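Local coordinates for uncharacterized protein YhfS (Escherichia coli, PDB 4J8L), which carries covalently bound pyridoxal phosphate and is of unknown function, possibly with a cysteine synthase-like activity, at residues R27-G31 / S32-T36; L86-P89 / G90-L93; A179-G182 / C183-G186; L294-A297 / Q298-G301. One frame throughout, in Å; residues are numbered along the deposited sequence.

How the contacts relate
All four contacts are local, each joining neighbouring pieces of one continuous run of chain. Contacts 1 and 4 are surface contacts, whereas contacts 2 and 3 are partly buried; contact 3 lies nearest the centre of the chain, about 13 Å from it, centre to centre. Contacts 2 and 3 both belong to the part of the chain that builds the mixed seven-stranded sheet, the first leading into strand 92-96 and the second lying between strands 167-170 and 189-193. Contact 1 makes the short helix after helix 11-28, and contact 4 ends helix 290-299. The chemistry differs: an aromatic pair in contact 1, side-chain oxygens bonded to backbone N-H groups in contacts 2 and 3, and salt bridges in contact 4.

Contact 1 (R27-G31 / S32-T36); sequences RHFPG and SEFLT
The F34 ring turns its edge to the face of F29, a T-shaped (edge-to-face) pair whose centroids lie 5.3 Å apart with planes at 87°. F34 CD1 makes the closest approach, 3.8 Å from F29 CG, and so stands over the rim of that ring and not its middle. With F34 CG anti to the backbone N (chi1 -164°), the ring is brought to F29 and also meets L233 and L236 of helix 229-261. G31 loses more surface here than any other residue, yet only its main chain takes part: G31 O receives a weak hydrogen bond from F34 N at 3.1 Å. F34 N is also bonded to P30 O, at 3.2 Å and 140°, while E33 N reaches P30 O only weakly. Such three- and four-residue spacings build the short helix 31-34, which the extended backbone of F29 and P30 sets apart from helix 11-28. E33 crosses the P30 ring, its OE1 3.6 Å from P30 CD and its OE2 3.6 Å from P30 CG. These are van der Waals contacts; the charge of E33 is met by a salt bridge from OE1 to R54 of helix 50-62. Three residues after E33, T36 OG1 donates to E33 O at 2.7 Å.

Contact 2 (L86-P89 / G90-L93); sequences LLKP and GQRL
Q91 folds its side chain back against the chain that precedes it, and Q91 OE1 accepts the backbone N-H of K88 at 2.8 Å from K88 N. The bond is almost straight at the hydrogen (174°), although K88 N stands above the plane of the amide carbonyl instead of within it. Two torsions explain the reach: Q91 CG is anti to its own carbonyl carbon (chi1 -74°), and the chain then runs on extended to the amide. L87 slides past Q91 in the opposite direction. Its CG sits between the backbone N and the carbonyl carbon (chi1 75°), which places L87 CD1 3.7 Å from Q91 CB and 4.3 Å from L93 CB, the latter in the strand. L87 CB in turn lies 3.2 Å from Q91 OE1. Residues K88 to Q91 form a type II beta turn, closed by Q91 N to K88 O at 3.1 Å. P89 takes the second position and G90 the third, where a CB would clash with P89 O. The turn joins helix 74-86 to strand 92-96, which pairs with strand 114-118; L87 also touches L113 just before that strand. Because Q91 gives its backbone N-H to K88 O and takes the N-H of K88 on its amide oxygen, the reversal is tied by two bonds of opposite sense, one of which depends on side-chain rotation.

Contact 3 (A179-G182 / C183-G186); sequences ARIG and CECG
C183 SG rests against the end of I181, 3.9 Å from I181 CD1, while its backbone N is bonded to S190 OG on strand 189-193. E184 follows and is tied to I181 twice. Its backbone N donates to I181 O at 2.8 Å, from above the carbonyl plane, and E184 OE1 receives I181 N at 2.9 Å and 161° through its anti lone pair. With CG anti to the carbonyl carbon (chi1 -58°), the glutamate chain runs extended across I181 and brings the carboxylate to that N-H. The other oxygen, OE2, is bonded to H64 ND1, and one water donates to A179 O and, weakly, to E184 OE2. With a leucine in place of E184, I181 N would probably lose its acceptor and H64 its carboxylate mate. This 3-10 turn sits in the loop between strands 167-170 and 189-193 of the mixed sheet, shortly before K196, the lysine that carries pyridoxal phosphate. C185 continues the turn with C185 N to G182 O at 3.0 Å. Its CB lies over the centre of one face of the R180 guanidinium, 3.4 Å from R180 CZ; the bend of the arginine at chi3 (-66°) turns that face to it. C185 also packs on helix 153-162. At G186, positive phi would jam a CB against C185 O.

Contact 4 (L294-A297 / Q298-G301); sequences LEEA and QKRG
E296 crosses both K299 and R300 obliquely at the C-terminal end of helix 290-299, where a Schellman motif with G301 at the C-prime position closes the helix (G301 N to Q298 O, A302 N to A297 O). The bend of E296 at chi2 (-58°) turns its carboxylate toward the later residues, so that each oxygen meets a different cation. E296 OE1 takes R300 NH1 at 3.0 Å and 165°, on its anti lone pair and within the guanidinium plane, although the carboxylate and guanidinium planes stand 60° apart. R300 NH1 also donates to E296 O at 3.0 Å, again in its own plane, and so clasps side chain and backbone of one residue. E296 OE2 is bridged more weakly by K299 NZ at 3.3 Å. E295 and K299 run side by side in the same direction, but their ion pair is long. A methionine in place of R300 is likely to leave E296 OE1 without its guanidinium mate, with the weak bond to S360 of helix 347-360 remaining, and E296 O without its strongest partner here. One water links two residues of the helix, donating to E295 O at 2.6 Å and to Q298 OE1 at 2.9 Å.

Contact 1 (R27-G31 / S32-T36)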
loop_
_atom_site.group_PDB
_atom_site.type_symbol
_atom_site.label_atom_id
_atom_site.label_comp_id
_atom_site.label_asym_id
_atom_site.label_seq_id
_atom_site.Cartn_x
_atom_site.Cartn_y
_atom_site.Cartn_z
ATOM N N ARG A 27 25.273 5.789 3.416
ATOM C CA ARG A 27 25.567 7.100 3.980
ATOM C C ARG A 27 25.201 7.205 5.456
ATOM O O ARG A 27 25.587 8.160 6.132
ATOM C CB ARG A 27 24.873 8.188 3.159
ATOM C CG ARG A 27 25.630 8.531 1.885
ATOM C CD ARG A 27 25.001 9.695 1.130
ATOM N NE ARG A 27 23.780 9.306 0.452
ATOM C CZ ARG A 27 22.558 9.603 0.889
ATOM N NH1 ARG A 27 22.404 10.315 1.999
ATOM N NH2 ARG A 27 21.493 9.205 0.209
ATOM N N HIS A 28 24.464 6.215 5.952
ATOM C CA HIS A 28 24.013 6.210 7.342
ATOM C C HIS A 28 24.611 5.089 8.182
ATOM O O HIS A 28 24.536 5.140 9.409
ATOM C CB HIS A 28 22.479 6.138 7.412
ATOM C CG HIS A 28 21.806 7.390 6.952
ATOM N ND1 HIS A 28 21.513 7.637 5.626
ATOM C CD2 HIS A 28 21.400 8.485 7.639
ATOM C CE1 HIS A 28 20.945 8.828 5.521
ATOM N NE2 HIS A 28 20.861 9.358 6.726
ATOM N N PHE A 29 25.186 4.082 7.522
ATOM C CA PHE A 29 25.818 2.948 8.201
ATOM C C PHE A 29 27.237 2.742 7.680
ATOM O O PHE A 29 27.402 2.333 6.537
ATOM C CB PHE A 29 25.089 1.630 7.883
ATOM C CG PHE A 29 23.772 1.441 8.599
ATOM C CD1 PHE A 29 23.716 0.762 9.806
ATOM C CD2 PHE A 29 22.594 1.893 8.031
ATOM C CE1 PHE A 29 22.498 0.564 10.454
ATOM C CE2 PHE A 29 21.375 1.703 8.671
ATOM C CZ PHE A 29 21.328 1.033 9.882
ATOM N N PRO A 30 28.268 2.988 8.514
ATOM C CA PRO A 30 29.590 2.443 8.172
ATOM C C PRO A 30 29.414 0.937 7.957
ATOM O O PRO A 30 28.589 0.334 8.645
ATOM C CB PRO A 30 30.416 2.716 9.433
ATOM C CG PRO A 30 29.752 3.912 10.068
ATOM C CD PRO A 30 28.269 3.686 9.808
ATOM N N GLY A 31 30.140 0.347 7.013
ATOM C CA GLY A 31 29.911 -1.046 6.646
ATOM C C GLY A 31 29.895 -2.017 7.812
ATOM O O GLY A 31 29.027 -2.887 7.894
ATOM N N SER A 32 30.845 -1.868 8.729
ATOM C CA SER A 32 30.918 -2.785 9.861
ATOM C C SER A 32 29.659 -2.684 10.719
ATOM O O SER A 32 29.205 -3.679 11.287
ATOM C CB SER A 32 32.166 -2.531 10.702
ATOM O OG SER A 32 32.115 -1.244 11.283
ATOM N N GLU A 33 29.084 -1.486 10.799
ATOM C CA GLU A 33 27.869 -1.291 11.587
ATOM C C GLU A 33 26.634 -1.917 10.947
ATOM O O GLU A 33 25.684 -2.270 11.648
ATOM C CB GLU A 33 27.648 0.191 11.878
ATOM C CG GLU A 33 28.794 0.794 12.673
ATOM C CD GLU A 33 28.508 2.207 13.124
ATOM O OE1 GLU A 33 27.324 2.602 13.120
ATOM O OE2 GLU A 33 29.468 2.921 13.481
ATOM N N PHE A 34 26.636 -2.064 9.624
ATOM C CA PHE A 34 25.516 -2.726 8.958
ATOM C C PHE A 34 25.518 -4.234 9.229
ATOM O O PHE A 34 24.498 -4.909 9.074
ATOM C CB PHE A 34 25.528 -2.477 7.444
ATOM C CG PHE A 34 24.230 -2.812 6.780
ATOM C CD1 PHE A 34 23.137 -1.964 6.919
ATOM C CD2 PHE A 34 24.078 -3.979 6.044
ATOM C CE1 PHE A 34 21.920 -2.266 6.329
ATOM C CE2 PHE A 34 22.857 -4.287 5.443
ATOM C CZ PHE A 34 21.775 -3.428 5.587
ATOM N N LEU A 35 26.676 -4.760 9.608
ATOM C CA LEU A 35 26.801 -6.196 9.860
ATOM C C LEU A 35 26.737 -6.483 11.364
ATOM O O LEU A 35 27.314 -7.441 11.839
ATOM C CB LEU A 35 28.097 -6.741 9.241
ATOM C CG LEU A 35 28.280 -6.530 7.727
ATOM C CD1 LEU A 35 29.642 -7.006 7.247
ATOM C CD2 LEU A 35 27.168 -7.213 6.926
ATOM N N THR A 36 26.036 -5.638 12.120
ATOM C CA THR A 36 25.981 -5.816 13.578
ATOM C C THR A 36 24.744 -6.556 14.102
ATOM O O THR A 36 24.655 -6.814 15.300
ATOM C CB THR A 36 26.132 -4.486 14.364
ATOM O OG1 THR A 36 25.114 -3.563 13.957
ATOM C CG2 THR A 36 27.513 -3.872 14.151
#

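Contact 2 (L86-P89 / G90-L93)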
loop_
_atom_site.group_PDB
_atom_site.type_symbol
_atom_site.label_atom_id
_atom_site.label_comp_id
_atom_site.label_asym_id
_atom_site.label_seq_id
_atom_site.Cartn_x
_atom_site.Cartn_y
_atom_site.Cartn_z
ATOM N N LEU A 86 -2.038 14.410 13.864
ATOM C CA LEU A 86 -2.565 15.506 13.042
ATOM C C LEU A 86 -3.828 16.134 13.611
ATOM O O LEU A 86 -4.108 17.318 13.377
ATOM C CB LEU A 86 -2.840 15.040 11.610
ATOM C CG LEU A 86 -1.621 14.706 10.754
ATOM C CD1 LEU A 86 -2.044 14.305 9.352
ATOM C CD2 LEU A 86 -0.645 15.879 10.705
ATOM N N LEU A 87 -4.602 15.356 14.353
ATOM C CA LEU A 87 -5.795 15.931 14.952
ATOM C C LEU A 87 -6.214 15.291 16.269
ATOM O O LEU A 87 -5.702 14.241 16.662
ATOM C CB LEU A 87 -6.954 16.006 13.946
ATOM C CG LEU A 87 -7.748 14.776 13.521
ATOM C CD1 LEU A 87 -8.988 15.246 12.780
ATOM C CD2 LEU A 87 -6.938 13.871 12.635
ATOM N N LYS A 88 -7.126 15.975 16.954
ATOM C CA LYS A 88 -7.586 15.586 18.279
ATOM C C LYS A 88 -8.904 14.843 18.151
ATOM O O LYS A 88 -9.582 14.972 17.133
ATOM C CB LYS A 88 -7.782 16.837 19.148
ATOM C CG LYS A 88 -6.491 17.598 19.417
ATOM C CD LYS A 88 -6.757 18.890 20.175
ATOM C CE LYS A 88 -5.459 19.630 20.471
ATOM N NZ LYS A 88 -5.706 20.895 21.215
ATOM N N PRO A 89 -9.263 14.054 19.176
ATOM C CA PRO A 89 -10.558 13.378 19.195
ATOM C C PRO A 89 -11.684 14.387 19.002
ATOM O O PRO A 89 -11.656 15.465 19.599
ATOM C CB PRO A 89 -10.632 12.815 20.614
ATOM C CG PRO A 89 -9.238 12.625 21.013
ATOM C CD PRO A 89 -8.440 13.698 20.346
ATOM N N GLY A 90 -12.659 14.041 18.170
ATOM C CA GLY A 90 -13.818 14.892 17.980
ATOM C C GLY A 90 -13.617 15.950 16.915
ATOM O O GLY A 90 -14.517 16.737 16.639
ATOM N N GLN A 91 -12.436 15.975 16.309
ATOM C CA GLN A 91 -12.171 16.946 15.254
ATOM C C GLN A 91 -12.629 16.442 13.892
ATOM O O GLN A 91 -13.168 15.343 13.779
ATOM C CB GLN A 91 -10.699 17.363 15.240
ATOM C CG GLN A 91 -10.351 18.283 16.396
ATOM C CD GLN A 91 -9.027 18.984 16.202
ATOM O OE1 GLN A 91 -8.036 18.369 15.809
ATOM N NE2 GLN A 91 -9.004 20.280 16.472
ATOM N N ARG A 92 -12.426 17.256 12.863
ATOM C CA ARG A 92 -13.032 16.992 11.563
ATOM C C ARG A 92 -12.011 16.527 10.537
ATOM O O ARG A 92 -11.026 17.215 10.261
ATOM C CB ARG A 92 -13.777 18.238 11.072
ATOM C CG ARG A 92 -14.850 18.707 12.044
ATOM C CD ARG A 92 -15.102 20.208 11.944
ATOM N NE ARG A 92 -15.728 20.587 10.682
ATOM C CZ ARG A 92 -17.008 20.368 10.390
ATOM N NH1 ARG A 92 -17.797 19.758 11.265
ATOM N NH2 ARG A 92 -17.499 20.751 9.217
ATOM N N LEU A 93 -12.259 15.345 9.983
ATOM C CA LEU A 93 -11.351 14.735 9.016
ATOM C C LEU A 93 -11.998 14.673 7.641
ATOM O O LEU A 93 -13.102 14.152 7.485
ATOM C CB LEU A 93 -10.962 13.321 9.465
ATOM C CG LEU A 93 -10.088 12.536 8.483
ATOM C CD1 LEU A 93 -8.665 13.110 8.437
ATOM C CD2 LEU A 93 -10.068 11.047 8.824
#

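Contact 3 (A179-G182 / C183-G186)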
loop_
_atom_site.group_PDB
_atom_site.type_symbol
_atom_site.label_atom_id
_atom_site.label_comp_id
_atom_site.label_asym_id
_atom_site.label_seq_id
_atom_site.Cartn_x
_atom_site.Cartn_y
_atom_site.Cartn_z
ATOM N N ALA A 179 6.290 6.215 -8.833
ATOM C CA ALA A 179 7.387 7.183 -8.762
ATOM C C ALA A 179 7.451 7.943 -7.432
ATOM O O ALA A 179 8.538 8.160 -6.884
ATOM C CB ALA A 179 7.308 8.159 -9.927
ATOM N N ARG A 180 6.294 8.365 -6.925
ATOM C CA ARG A 180 6.249 9.192 -5.720
ATOM C C ARG A 180 5.137 8.766 -4.763
ATOM O O ARG A 180 3.973 8.720 -5.149
ATOM C CB ARG A 180 6.050 10.664 -6.092
ATOM C CG ARG A 180 7.219 11.282 -6.869
ATOM C CD ARG A 180 7.112 12.817 -6.920
ATOM N NE ARG A 180 5.951 13.273 -7.682
ATOM C CZ ARG A 180 5.499 14.525 -7.688
ATOM N NH1 ARG A 180 6.103 15.459 -6.965
ATOM N NH2 ARG A 180 4.437 14.840 -8.415
ATOM N N ILE A 181 5.495 8.464 -3.517
ATOM C CA ILE A 181 4.487 8.264 -2.479
ATOM C C ILE A 181 4.073 9.616 -1.899
ATOM O O ILE A 181 4.647 10.642 -2.253
ATOM C CB ILE A 181 4.941 7.283 -1.377
ATOM C CG1 ILE A 181 6.143 7.814 -0.597
ATOM C CG2 ILE A 181 5.325 5.938 -1.992
ATOM C CD1 ILE A 181 6.449 6.979 0.649
ATOM N N GLY A 182 3.078 9.616 -1.017
ATOM C CA GLY A 182 2.463 10.858 -0.548
ATOM C C GLY A 182 3.442 11.920 -0.064
ATOM O O GLY A 182 3.373 13.071 -0.495
ATOM N N CYS A 183 4.362 11.544 0.820
ATOM C CA CYS A 183 5.303 12.521 1.375
ATOM C C CYS A 183 6.279 13.062 0.334
ATOM O O CYS A 183 6.990 14.033 0.597
ATOM C CB CYS A 183 6.076 11.941 2.565
ATOM S SG CYS A 183 7.153 10.553 2.169
ATOM N N GLU A 184 6.323 12.435 -0.837
ATOM C CA GLU A 184 7.197 12.892 -1.910
ATOM C C GLU A 184 6.471 13.811 -2.881
ATOM O O GLU A 184 7.088 14.393 -3.772
ATOM C CB GLU A 184 7.787 11.705 -2.680
ATOM C CG GLU A 184 8.582 10.750 -1.810
ATOM C CD GLU A 184 9.138 9.572 -2.590
ATOM O OE1 GLU A 184 8.335 8.773 -3.125
ATOM O OE2 GLU A 184 10.380 9.451 -2.667
ATOM N N CYS A 185 5.158 13.941 -2.718
ATOM C CA CYS A 185 4.400 14.803 -3.620
ATOM C C CYS A 185 3.342 15.661 -2.918
ATOM O O CYS A 185 2.292 15.976 -3.492
ATOM C CB CYS A 185 3.791 13.996 -4.774
ATOM S SG CYS A 185 2.594 12.708 -4.310
ATOM N N GLY A 186 3.623 16.049 -1.679
ATOM C CA GLY A 186 2.800 17.047 -1.022
ATOM C C GLY A 186 2.208 16.733 0.341
ATOM O O GLY A 186 1.760 17.643 1.039
HETATM O O HOH W 1 10.475 9.770 -5.521
#

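Contact 4 (L294-A297 / Q298-G301)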
loop_
_atom_site.group_PDB
_atom_site.type_symbol
_atom_site.label_atom_id
_atom_site.label_comp_id
_atom_site.label_asym_id
_atom_site.label_seq_id
_atom_site.Cartn_x
_atom_site.Cartn_y
_atom_site.Cartn_z
ATOM N N LEU A 294 -11.707 -21.098 -8.616
ATOM C CA LEU A 294 -10.868 -20.782 -7.460
ATOM C C LEU A 294 -10.503 -22.047 -6.692
ATOM O O LEU A 294 -9.361 -22.197 -6.245
ATOM C CB LEU A 294 -11.554 -19.772 -6.538
ATOM C CG LEU A 294 -11.697 -18.357 -7.109
ATOM C CD1 LEU A 294 -12.408 -17.440 -6.117
ATOM C CD2 LEU A 294 -10.341 -17.786 -7.511
ATOM N N GLU A 295 -11.466 -22.953 -6.551
ATOM C CA GLU A 295 -11.224 -24.225 -5.868
ATOM C C GLU A 295 -10.188 -25.061 -6.613
ATOM O O GLU A 295 -9.240 -25.592 -6.012
ATOM C CB GLU A 295 -12.528 -25.018 -5.699
ATOM C CG GLU A 295 -12.333 -26.350 -4.989
ATOM C CD GLU A 295 -13.624 -27.131 -4.826
ATOM O OE1 GLU A 295 -13.547 -28.356 -4.578
ATOM O OE2 GLU A 295 -14.711 -26.521 -4.942
ATOM N N GLU A 296 -10.356 -25.178 -7.925
ATOM C CA GLU A 296 -9.418 -25.961 -8.727
ATOM C C GLU A 296 -8.038 -25.304 -8.795
ATOM O O GLU A 296 -7.020 -25.998 -8.856
ATOM C CB GLU A 296 -9.959 -26.191 -10.136
ATOM C CG GLU A 296 -11.230 -27.048 -10.183
ATOM C CD GLU A 296 -11.043 -28.422 -9.555
ATOM O OE1 GLU A 296 -9.918 -28.968 -9.616
ATOM O OE2 GLU A 296 -12.024 -28.962 -8.999
ATOM N N ALA A 297 -7.991 -23.974 -8.785
ATOM C CA ALA A 297 -6.703 -23.282 -8.888
ATOM C C ALA A 297 -5.853 -23.513 -7.647
ATOM O O ALA A 297 -4.633 -23.654 -7.744
ATOM C CB ALA A 297 -6.904 -21.782 -9.129
ATOM N N GLN A 298 -6.500 -23.573 -6.485
ATOM C CA GLN A 298 -5.771 -23.778 -5.237
ATOM C C GLN A 298 -5.068 -25.134 -5.270
ATOM O O GLN A 298 -3.951 -25.279 -4.757
ATOM C CB GLN A 298 -6.711 -23.677 -4.024
ATOM C CG GLN A 298 -6.007 -23.819 -2.664
ATOM C CD GLN A 298 -5.696 -25.269 -2.284
ATOM O OE1 GLN A 298 -6.422 -26.207 -2.645
ATOM N NE2 GLN A 298 -4.607 -25.456 -1.559
ATOM N N LYS A 299 -5.719 -26.134 -5.870
ATOM C CA LYS A 299 -5.131 -27.470 -5.929
ATOM C C LYS A 299 -3.876 -27.451 -6.791
ATOM O O LYS A 299 -2.960 -28.260 -6.606
ATOM C CB LYS A 299 -6.130 -28.481 -6.507
ATOM C CG LYS A 299 -7.386 -28.660 -5.670
ATOM C CD LYS A 299 -8.387 -29.572 -6.387
ATOM C CE LYS A 299 -9.676 -29.700 -5.597
ATOM N NZ LYS A 299 -10.703 -30.480 -6.349
ATOM N N ARG A 300 -3.848 -26.519 -7.735
ATOM C CA ARG A 300 -2.745 -26.410 -8.679
ATOM C C ARG A 300 -1.748 -25.315 -8.281
ATOM O O ARG A 300 -0.998 -24.799 -9.113
ATOM C CB ARG A 300 -3.301 -26.202 -10.087
ATOM C CG ARG A 300 -4.042 -27.430 -10.576
ATOM C CD ARG A 300 -4.856 -27.159 -11.819
ATOM N NE ARG A 300 -5.464 -28.388 -12.302
ATOM C CZ ARG A 300 -6.590 -28.902 -11.822
ATOM N NH1 ARG A 300 -7.243 -28.281 -10.842
ATOM N NH2 ARG A 300 -7.063 -30.032 -12.325
ATOM N N GLY A 301 -1.742 -24.972 -6.999
ATOM C CA GLY A 301 -0.701 -24.114 -6.454
ATOM C C GLY A 301 -1.025 -22.645 -6.222
ATOM O O GLY A 301 -0.227 -21.916 -5.622
HETATM O O HOH W 2 -9.177 -26.184 -3.520
#